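Local atomic coordinates of yeast glycogen phosphorylase (Saccharomyces cerevisiae, PDB entry 1YGP), a protein that belongs to the carbohydrate phosphorylase family, has the two-domain GT-B fold and holds pyridoxal-5'-phosphate in a pocket. Residues H341-R346 and T355-Q360; F400-H405 and T495-F500; S782-V787 and Y818-D823. All blocks are in the same frame, centred on the assembly; numbering follows the deposited sequence.

Contact 1. Residues H341-R346 and T355-Q360. With PO4 (phosphate ion), chain C.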
loop_
_atom_site.group_PDB
_atom_site.type_symbol
_atom_site.label_atom_id
_atom_site.label_comp_id
_atom_site.label_asym_id
_atom_site.label_seq_id
_atom_site.Cartn_x
_atom_site.Cartn_y
_atom_site.Cartn_z
ATOM N N HIS A 341 14.965 20.958 -0.006
ATOM C CA HIS A 341 15.635 20.438 -1.180
ATOM C C HIS A 341 14.808 20.635 -2.436
ATOM O O HIS A 341 15.335 21.015 -3.492
ATOM C CB HIS A 341 15.905 18.965 -1.005
ATOM C CG HIS A 341 16.681 18.338 -2.147
ATOM N ND1 HIS A 341 16.366 18.255 -3.433
ATOM C CD2 HIS A 341 17.891 17.707 -1.984
ATOM C CE1 HIS A 341 17.319 17.602 -4.053
ATOM N NE2 HIS A 341 18.227 17.281 -3.171
ATOM N N ASP A 342 13.523 20.298 -2.340
ATOM C CA ASP A 342 12.633 20.395 -3.479
ATOM C C ASP A 342 12.423 21.882 -3.793
ATOM O O ASP A 342 12.442 22.254 -4.968
ATOM C CB ASP A 342 11.346 19.641 -3.109
ATOM C CG ASP A 342 10.386 19.434 -4.265
ATOM O OD1 ASP A 342 10.795 19.262 -5.400
ATOM O OD2 ASP A 342 9.187 19.445 -4.048
ATOM N N ILE A 343 12.363 22.750 -2.771
ATOM C CA ILE A 343 12.211 24.190 -2.944
ATOM C C ILE A 343 13.465 24.783 -3.584
ATOM O O ILE A 343 13.317 25.666 -4.415
ATOM C CB ILE A 343 11.909 24.803 -1.548
ATOM C CG1 ILE A 343 10.468 24.452 -1.201
ATOM C CG2 ILE A 343 12.155 26.317 -1.505
ATOM C CD1 ILE A 343 10.163 24.543 0.305
ATOM N N LEU A 344 14.703 24.369 -3.316
ATOM C CA LEU A 344 15.846 24.921 -4.016
ATOM C C LEU A 344 16.036 24.305 -5.415
ATOM O O LEU A 344 16.561 24.968 -6.326
ATOM C CB LEU A 344 17.118 24.696 -3.229
ATOM C CG LEU A 344 17.118 24.910 -1.731
ATOM C CD1 LEU A 344 18.538 24.933 -1.240
ATOM C CD2 LEU A 344 16.492 26.245 -1.384
ATOM N N ARG A 345 15.617 23.048 -5.649
ATOM C CA ARG A 345 15.792 22.417 -6.954
ATOM C C ARG A 345 15.012 23.187 -8.012
ATOM O O ARG A 345 15.524 23.591 -9.059
ATOM C CB ARG A 345 15.293 20.980 -6.948
ATOM C CG ARG A 345 15.688 20.395 -8.292
ATOM C CD ARG A 345 14.900 19.247 -8.892
ATOM N NE ARG A 345 13.528 19.639 -9.071
ATOM C CZ ARG A 345 12.632 19.217 -8.185
ATOM N NH1 ARG A 345 12.996 18.434 -7.145
ATOM N NH2 ARG A 345 11.369 19.619 -8.312
ATOM N N ARG A 346 13.753 23.437 -7.687
ATOM C CA ARG A 346 12.862 24.186 -8.543
ATOM C C ARG A 346 13.479 25.556 -8.819
ATOM O O ARG A 346 13.494 25.982 -9.976
ATOM C CB ARG A 346 11.540 24.274 -7.825
ATOM C CG ARG A 346 10.425 24.844 -8.657
ATOM C CD ARG A 346 9.074 24.684 -7.974
ATOM N NE ARG A 346 8.795 23.275 -7.762
ATOM C CZ ARG A 346 8.605 22.796 -6.532
ATOM N NH1 ARG A 346 8.653 23.599 -5.467
ATOM N NH2 ARG A 346 8.438 21.481 -6.365
ATOM N N THR A 355 21.197 35.658 -5.000
ATOM C CA THR A 355 20.769 36.911 -4.399
ATOM C C THR A 355 19.323 37.270 -4.682
ATOM O O THR A 355 18.786 38.141 -4.008
ATOM C CB THR A 355 21.702 38.037 -4.871
ATOM O OG1 THR A 355 22.128 37.781 -6.216
ATOM C CG2 THR A 355 22.914 38.116 -3.940
ATOM N N GLU A 356 18.668 36.606 -5.641
ATOM C CA GLU A 356 17.263 36.844 -5.901
ATOM C C GLU A 356 16.326 35.861 -5.216
ATOM O O GLU A 356 15.097 36.023 -5.293
ATOM C CB GLU A 356 16.961 36.775 -7.356
ATOM C CG GLU A 356 17.773 37.751 -8.150
ATOM C CD GLU A 356 17.215 37.905 -9.543
ATOM O OE1 GLU A 356 17.022 36.903 -10.235
ATOM O OE2 GLU A 356 16.973 39.045 -9.925
ATOM N N PHE A 357 16.857 34.852 -4.505
ATOM C CA PHE A 357 16.043 33.892 -3.775
ATOM C C PHE A 357 14.982 34.604 -2.942
ATOM O O PHE A 357 13.820 34.306 -3.241
ATOM C CB PHE A 357 16.913 33.006 -2.854
ATOM C CG PHE A 357 16.240 31.698 -2.467
ATOM C CD1 PHE A 357 16.062 30.692 -3.429
ATOM C CD2 PHE A 357 15.803 31.489 -1.159
ATOM C CE1 PHE A 357 15.452 29.480 -3.087
ATOM C CE2 PHE A 357 15.197 30.271 -0.834
ATOM C CZ PHE A 357 15.020 29.266 -1.787
ATOM N N PRO A 358 15.202 35.595 -2.047
ATOM C CA PRO A 358 14.139 36.259 -1.298
ATOM C C PRO A 358 13.099 36.904 -2.196
ATOM O O PRO A 358 11.933 37.027 -1.841
ATOM C CB PRO A 358 14.841 37.261 -0.452
ATOM C CG PRO A 358 16.203 36.669 -0.294
ATOM C CD PRO A 358 16.471 36.225 -1.715
ATOM N N ASP A 359 13.459 37.310 -3.406
ATOM C CA ASP A 359 12.478 37.930 -4.274
ATOM C C ASP A 359 11.585 36.876 -4.916
ATOM O O ASP A 359 10.530 37.195 -5.462
ATOM C CB ASP A 359 13.213 38.755 -5.334
ATOM C CG ASP A 359 14.128 39.813 -4.724
ATOM O OD1 ASP A 359 13.640 40.645 -3.957
ATOM O OD2 ASP A 359 15.332 39.799 -5.003
ATOM N N GLN A 360 11.993 35.611 -4.901
ATOM C CA GLN A 360 11.209 34.551 -5.498
ATOM C C GLN A 360 10.615 33.544 -4.517
ATOM O O GLN A 360 9.610 32.923 -4.848
ATOM C CB GLN A 360 12.067 33.801 -6.511
ATOM C CG GLN A 360 12.577 34.643 -7.664
ATOM C CD GLN A 360 11.473 35.190 -8.559
ATOM O OE1 GLN A 360 10.730 34.439 -9.179
ATOM N NE2 GLN A 360 11.304 36.502 -8.693
HETATM P P PO4 C . 8.895 21.068 -10.553
HETATM O O1 PO4 C . 8.154 22.342 -10.585
HETATM O O2 PO4 C . 8.351 20.256 -9.448
HETATM O O3 PO4 C . 8.725 20.334 -11.842
HETATM O O4 PO4 C . 10.335 21.311 -10.346
#
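The CA atoms of Leu344 and Phe357 lie 9.0 Å apart, the closest CA pair between helical segment 341-346 and segment 355-360, where a 3-10 turn runs into a short helix. No hydrogen bond joins the segments; the contact is apolar and buried. Phe357 has CG anti to its backbone N (chi1 -159°) and reaches across with CZ foremost. CD2 of Leu344 meets the ring obliquely, 3.4 Å from CZ of Phe357. CG2 of Ile343 comes to the ring edge, 4.1 Å from the same Phe357 CZ. Both aliphatic side chains cross that of Phe357 at about a right angle.

Asp342 forms a salt-bridge network with Arg345 and Arg346. OD1 of Asp342 takes two weak bonds from Arg345, the one from NH1 being 2.9 Å. NH2 of Arg346 approaches OD2 of Asp342 from above the carboxylate plane, at 3.2 Å. Each guanidinium also turns an edge to a phosphate ion, probably from the crystallisation liquor. Arg345 NH2 gives phosphate O4 a nearly straight bond of 2.8 Å (170°), and Arg346 NE bonds to phosphate O1 at 3.0 Å.

Leu344 and Phe357 both rest on Leu377 of helix 372-384, and Phe357 also touches helix 389-399. Ile343 lies against Tyr100 and Tyr187, on strands 98-102 and 184-189 of the mixed sheet.

Contact 2. Residues F400-H405 and T495-F500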
loop_
_atom_site.group_PDB
_atom_site.type_symbol
_atom_site.label_atom_id
_atom_site.label_comp_id
_atom_site.label_asym_id
_atom_site.label_seq_id
_atom_site.Cartn_x
_atom_site.Cartn_y
_atom_site.Cartn_z
ATOM N N PHE A 400 12.191 33.753 5.386
ATOM C CA PHE A 400 11.220 33.206 6.327
ATOM C C PHE A 400 10.311 34.168 7.074
ATOM O O PHE A 400 10.600 35.366 7.252
ATOM C CB PHE A 400 11.952 32.368 7.357
ATOM C CG PHE A 400 12.658 31.193 6.702
ATOM C CD1 PHE A 400 11.927 30.057 6.354
ATOM C CD2 PHE A 400 14.026 31.268 6.409
ATOM C CE1 PHE A 400 12.569 29.007 5.711
ATOM C CE2 PHE A 400 14.654 30.210 5.764
ATOM C CZ PHE A 400 13.930 29.083 5.414
ATOM N N ALA A 401 9.167 33.637 7.492
ATOM C CA ALA A 401 8.264 34.321 8.392
ATOM C C ALA A 401 7.655 33.236 9.277
ATOM O O ALA A 401 7.396 32.112 8.827
ATOM C CB ALA A 401 7.153 35.013 7.635
ATOM N N TYR A 402 7.363 33.556 10.531
ATOM C CA TYR A 402 6.895 32.613 11.533
ATOM C C TYR A 402 5.504 32.953 12.076
ATOM O O TYR A 402 5.304 34.080 12.546
ATOM C CB TYR A 402 7.987 32.653 12.583
ATOM C CG TYR A 402 7.695 32.113 13.967
ATOM C CD1 TYR A 402 7.273 30.799 14.129
ATOM C CD2 TYR A 402 7.910 32.920 15.085
ATOM C CE1 TYR A 402 7.075 30.277 15.400
ATOM C CE2 TYR A 402 7.709 32.395 16.370
ATOM C CZ TYR A 402 7.294 31.074 16.512
ATOM O OH TYR A 402 7.094 30.526 17.761
ATOM N N THR A 403 4.499 32.080 12.025
ATOM C CA THR A 403 3.250 32.380 12.692
ATOM C C THR A 403 3.369 31.696 14.043
ATOM O O THR A 403 3.787 30.532 14.107
ATOM C CB THR A 403 2.055 31.806 11.956
ATOM O OG1 THR A 403 2.016 32.459 10.691
ATOM C CG2 THR A 403 0.760 31.935 12.774
ATOM N N ASN A 404 3.010 32.394 15.120
ATOM C CA ASN A 404 3.107 31.877 16.468
ATOM C C ASN A 404 1.699 31.655 17.001
ATOM O O ASN A 404 0.789 32.491 16.891
ATOM C CB ASN A 404 3.865 32.872 17.318
ATOM C CG ASN A 404 3.993 32.444 18.766
ATOM O OD1 ASN A 404 3.043 32.451 19.551
ATOM N ND2 ASN A 404 5.149 31.989 19.175
ATOM N N HIS A 405 1.487 30.481 17.587
ATOM C CA HIS A 405 0.165 30.105 18.058
ATOM C C HIS A 405 0.163 29.922 19.571
ATOM O O HIS A 405 -0.888 29.615 20.131
ATOM C CB HIS A 405 -0.287 28.785 17.412
ATOM C CG HIS A 405 -0.424 28.711 15.888
ATOM N ND1 HIS A 405 -1.503 28.869 15.118
ATOM C CD2 HIS A 405 0.631 28.434 15.042
ATOM C CE1 HIS A 405 -1.140 28.700 13.866
ATOM N NE2 HIS A 405 0.144 28.441 13.838
ATOM N N THR A 495 4.630 39.973 26.208
ATOM C CA THR A 495 5.066 38.984 27.154
ATOM C C THR A 495 6.165 38.105 26.607
ATOM O O THR A 495 7.282 38.617 26.535
ATOM C CB THR A 495 3.788 38.254 27.553
ATOM O OG1 THR A 495 2.927 39.282 28.050
ATOM C CG2 THR A 495 4.002 37.155 28.584
ATOM N N ILE A 496 5.932 36.882 26.117
ATOM C CA ILE A 496 7.028 35.994 25.744
ATOM C C ILE A 496 8.085 36.537 24.792
ATOM O O ILE A 496 9.224 36.074 24.878
ATOM C CB ILE A 496 6.481 34.631 25.154
ATOM C CG1 ILE A 496 5.447 34.793 24.046
ATOM C CG2 ILE A 496 5.868 33.868 26.314
ATOM C CD1 ILE A 496 4.930 33.441 23.497
ATOM N N PHE A 497 7.813 37.520 23.922
ATOM C CA PHE A 497 8.844 37.995 23.004
ATOM C C PHE A 497 9.279 39.437 23.200
ATOM O O PHE A 497 9.981 40.002 22.341
ATOM C CB PHE A 497 8.372 37.820 21.566
ATOM C CG PHE A 497 8.085 36.376 21.208
ATOM C CD1 PHE A 497 8.880 35.341 21.711
ATOM C CD2 PHE A 497 7.009 36.092 20.375
ATOM C CE1 PHE A 497 8.593 34.022 21.378
ATOM C CE2 PHE A 497 6.726 34.770 20.045
ATOM C CZ PHE A 497 7.517 33.737 20.546
ATOM N N LYS A 498 8.960 40.009 24.372
ATOM C CA LYS A 498 9.281 41.398 24.704
ATOM C C LYS A 498 10.714 41.851 24.377
ATOM O O LYS A 498 10.945 42.860 23.703
ATOM C CB LYS A 498 9.031 41.621 26.188
ATOM N N ASP A 499 11.727 41.069 24.755
ATOM C CA ASP A 499 13.103 41.426 24.476
ATOM C C ASP A 499 13.378 41.475 22.980
ATOM O O ASP A 499 14.104 42.348 22.499
ATOM C CB ASP A 499 14.017 40.423 25.135
ATOM C CG ASP A 499 13.966 40.343 26.660
ATOM O OD1 ASP A 499 13.655 41.334 27.329
ATOM O OD2 ASP A 499 14.260 39.264 27.180
ATOM N N PHE A 500 12.736 40.581 22.218
ATOM C CA PHE A 500 12.901 40.542 20.774
ATOM C C PHE A 500 12.253 41.771 20.175
ATOM O O PHE A 500 12.772 42.305 19.190
ATOM C CB PHE A 500 12.270 39.284 20.187
ATOM C CG PHE A 500 13.161 38.082 20.453
ATOM C CD1 PHE A 500 14.262 37.839 19.633
ATOM C CD2 PHE A 500 12.928 37.255 21.553
ATOM C CE1 PHE A 500 15.126 36.774 19.925
ATOM C CE2 PHE A 500 13.803 36.196 21.831
ATOM C CZ PHE A 500 14.904 35.952 21.022
#
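Strand 400-404 belongs to the parallel part of the mixed sheet in the N-terminal domain of the GT-B fold, and near its C-terminal end Tyr402 and Asn404 meet Phe497. Phe497 is the N-cap residue of helix 498-504. It sits in a type I beta turn from Thr495 to Lys498, closed by a bond of 3.1 Å from Lys498 N to Thr495 O.

Tyr402 and Asn404 are two residues apart, and in both the bond from CA to CB is directed toward the turn. The Asn404 side chain swings away from its own backbone N (chi1 178°), and its amide extends to the Phe497 ring, which comes from the opposite direction. ND2 of Asn404 lies in the ring plane at the edge, 3.2 Å from CZ of Phe497. The amide and ring planes are 90° apart. This is an edge contact, not an amide stack on the ring face.

ND2 of Asn404 gives a hydrogen bond of 2.8 Å to OH of Tyr402, with the acceptor tilted from the amide plane. OD1 of Asn404 is bonded to the backbone N of Thr406. The amide is thus held from both its nitrogen and its oxygen. The Tyr402 ring also turns an edge to the phenylalanine, CE2 of Tyr402 being 4.4 Å from CZ of Phe497. One face of the Phe497 ring is covered at its centre by CG1 of Ile496, 4.0 Å above the plane.

Strand 400-404 lies between strands 361-366 and 478-483 in the sheet. Tyr402 packs on helix 470-477, and His488 of helix 486-494 bonds to the carbonyl oxygen of Asn404.

Contact 3. Residues S782-V787 and Y818-D823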
loop_
_atom_site.group_PDB
_atom_site.type_symbol
_atom_site.label_atom_id
_atom_site.label_comp_id
_atom_site.label_asym_id
_atom_site.label_seq_id
_atom_site.Cartn_x
_atom_site.Cartn_y
_atom_site.Cartn_z
ATOM N N SER A 782 -22.232 26.276 47.258
ATOM C CA SER A 782 -23.094 25.121 47.493
ATOM C C SER A 782 -23.475 24.323 46.244
ATOM O O SER A 782 -23.456 23.092 46.260
ATOM C CB SER A 782 -24.377 25.568 48.165
ATOM O OG SER A 782 -24.080 26.473 49.217
ATOM N N SER A 783 -23.736 25.008 45.132
ATOM C CA SER A 783 -24.135 24.406 43.867
ATOM C C SER A 783 -23.128 23.382 43.378
ATOM O O SER A 783 -23.428 22.207 43.129
ATOM C CB SER A 783 -24.291 25.533 42.864
ATOM O OG SER A 783 -23.326 26.547 43.146
ATOM N N LEU A 784 -21.891 23.882 43.357
ATOM C CA LEU A 784 -20.758 23.089 42.944
ATOM C C LEU A 784 -20.517 22.016 43.982
ATOM O O LEU A 784 -20.243 20.867 43.623
ATOM C CB LEU A 784 -19.503 23.930 42.821
ATOM C CG LEU A 784 -18.338 23.191 42.214
ATOM C CD1 LEU A 784 -18.714 22.798 40.799
ATOM C CD2 LEU A 784 -17.099 24.062 42.206
ATOM N N ASP A 785 -20.684 22.342 45.267
ATOM C CA ASP A 785 -20.450 21.358 46.301
ATOM C C ASP A 785 -21.466 20.234 46.234
ATOM O O ASP A 785 -21.136 19.086 46.535
ATOM C CB ASP A 785 -20.505 21.990 47.669
ATOM C CG ASP A 785 -19.920 21.035 48.695
ATOM O OD1 ASP A 785 -18.738 20.684 48.586
ATOM O OD2 ASP A 785 -20.664 20.627 49.585
ATOM N N SER A 786 -22.669 20.521 45.765
ATOM C CA SER A 786 -23.665 19.496 45.597
ATOM C C SER A 786 -23.148 18.568 44.518
ATOM O O SER A 786 -23.041 17.369 44.790
ATOM C CB SER A 786 -24.976 20.131 45.190
ATOM O OG SER A 786 -25.381 21.032 46.216
ATOM N N VAL A 787 -22.697 19.046 43.349
ATOM C CA VAL A 787 -22.253 18.091 42.349
ATOM C C VAL A 787 -20.977 17.394 42.769
ATOM O O VAL A 787 -20.946 16.169 42.616
ATOM C CB VAL A 787 -22.038 18.724 40.950
ATOM C CG1 VAL A 787 -23.400 19.036 40.429
ATOM C CG2 VAL A 787 -21.303 20.030 40.944
ATOM N N TYR A 818 -7.929 25.968 37.325
ATOM C CA TYR A 818 -8.605 26.436 36.119
ATOM C C TYR A 818 -9.874 27.201 36.419
ATOM O O TYR A 818 -10.765 27.329 35.567
ATOM C CB TYR A 818 -8.941 25.262 35.226
ATOM C CG TYR A 818 -7.680 24.549 34.806
ATOM C CD1 TYR A 818 -6.854 25.132 33.858
ATOM C CD2 TYR A 818 -7.334 23.344 35.416
ATOM C CE1 TYR A 818 -5.666 24.496 33.528
ATOM C CE2 TYR A 818 -6.140 22.708 35.085
ATOM C CZ TYR A 818 -5.323 23.294 34.140
ATOM O OH TYR A 818 -4.164 22.659 33.762
ATOM N N LEU A 819 -10.004 27.656 37.672
ATOM C CA LEU A 819 -11.113 28.483 38.110
ATOM C C LEU A 819 -12.520 27.940 37.859
ATOM O O LEU A 819 -13.453 28.690 37.545
ATOM C CB LEU A 819 -10.973 29.882 37.471
ATOM C CG LEU A 819 -9.933 30.916 37.931
ATOM C CD1 LEU A 819 -8.536 30.338 37.915
ATOM C CD2 LEU A 819 -9.952 32.108 36.962
ATOM N N VAL A 820 -12.741 26.645 38.082
ATOM C CA VAL A 820 -14.089 26.103 37.936
ATOM C C VAL A 820 -15.028 26.703 38.993
ATOM O O VAL A 820 -16.120 27.175 38.667
ATOM C CB VAL A 820 -14.071 24.550 38.058
ATOM C CG1 VAL A 820 -15.481 23.951 38.112
ATOM C CG2 VAL A 820 -13.396 23.989 36.810
ATOM N N SER A 821 -14.586 26.752 40.255
ATOM C CA SER A 821 -15.381 27.278 41.350
ATOM C C SER A 821 -15.826 28.713 41.109
ATOM O O SER A 821 -16.993 29.082 41.318
ATOM C CB SER A 821 -14.588 27.255 42.650
ATOM O OG SER A 821 -13.391 26.464 42.637
ATOM N N ASP A 822 -14.871 29.472 40.555
ATOM C CA ASP A 822 -15.065 30.903 40.372
ATOM C C ASP A 822 -16.127 31.209 39.336
ATOM O O ASP A 822 -17.032 32.031 39.543
ATOM C CB ASP A 822 -13.744 31.544 39.967
ATOM C CG ASP A 822 -12.654 31.213 40.984
ATOM O OD1 ASP A 822 -12.581 31.856 42.034
ATOM O OD2 ASP A 822 -11.889 30.287 40.730
ATOM N N ASP A 823 -16.058 30.451 38.242
ATOM C CA ASP A 823 -16.988 30.686 37.166
ATOM C C ASP A 823 -18.273 29.892 37.281
ATOM O O ASP A 823 -19.217 30.213 36.547
ATOM C CB ASP A 823 -16.262 30.395 35.838
ATOM C CG ASP A 823 -15.070 31.304 35.559
ATOM O OD1 ASP A 823 -14.901 32.349 36.191
ATOM O OD2 ASP A 823 -14.292 30.982 34.682
#
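Leu784 meets Val820 and Ser821 with no flat group between them: no ring, amide or carboxylate presents a face or an edge across this contact. The leucine methyls do the touching. The first torsion of Leu784, -172°, turns CG away from the backbone N and carries the branched end to the start of the second helix. CD2 of Leu784 rests close to the backbone there, 3.7 Å from CA of Ser821 and beside its CB. CD1 of Leu784 is 4.4 Å from CG1 of Val820, a looser apolar contact. The backbones come near here as well, with CA of Leu784 and CA of Ser821 7.0 Å apart.

The contact sets helix 782-790 against the first turn of helix 820-840, in the C-terminal domain of the GT-B fold. Leu819 is the N-cap residue of helix 820-840. Asp816, three residues before Leu819, bonds through OD1 to Val820 N and through OD2 to Ser821 OG, so the serine hydroxyl is bonded to the lead-in of its own helix, not to segment 782-787.

In helix 782-790, the carbonyl oxygen of Ser782 accepts two bonds from one residue. Ser786 N lies 2.7 Å from Ser782 O, and Ser786 OG approaches that oxygen from above the carbonyl plane at 2.8 Å. A polar link between the helices joins Ser783 OG to Glu825 OE2. Leu784 also touches Phe824, while Val787 and Val820 both pack on helix 615-634.

How the contacts relate
The three contacts follow one another along the chain; none nests in or crosses another. Contact 1 closes the short connection between helix 322-350 and helix 357-360, which leads directly into strand 361-366. That strand pairs with strand 400-404, where contact 2 begins. Contact 2 spans 89 intervening residues, and the chain returns through strand 478-483, on the other flank of strand 400-404. Contacts 1 and 2 both belong to the N-terminal domain, their nearest atoms about 6 Å apart. Contact 3 closes a loop of 30 residues among C-terminal helices, in the domain with the six-stranded parallel sheet. Its centre is 57 Å from that of contact 1, across the centre of the chain.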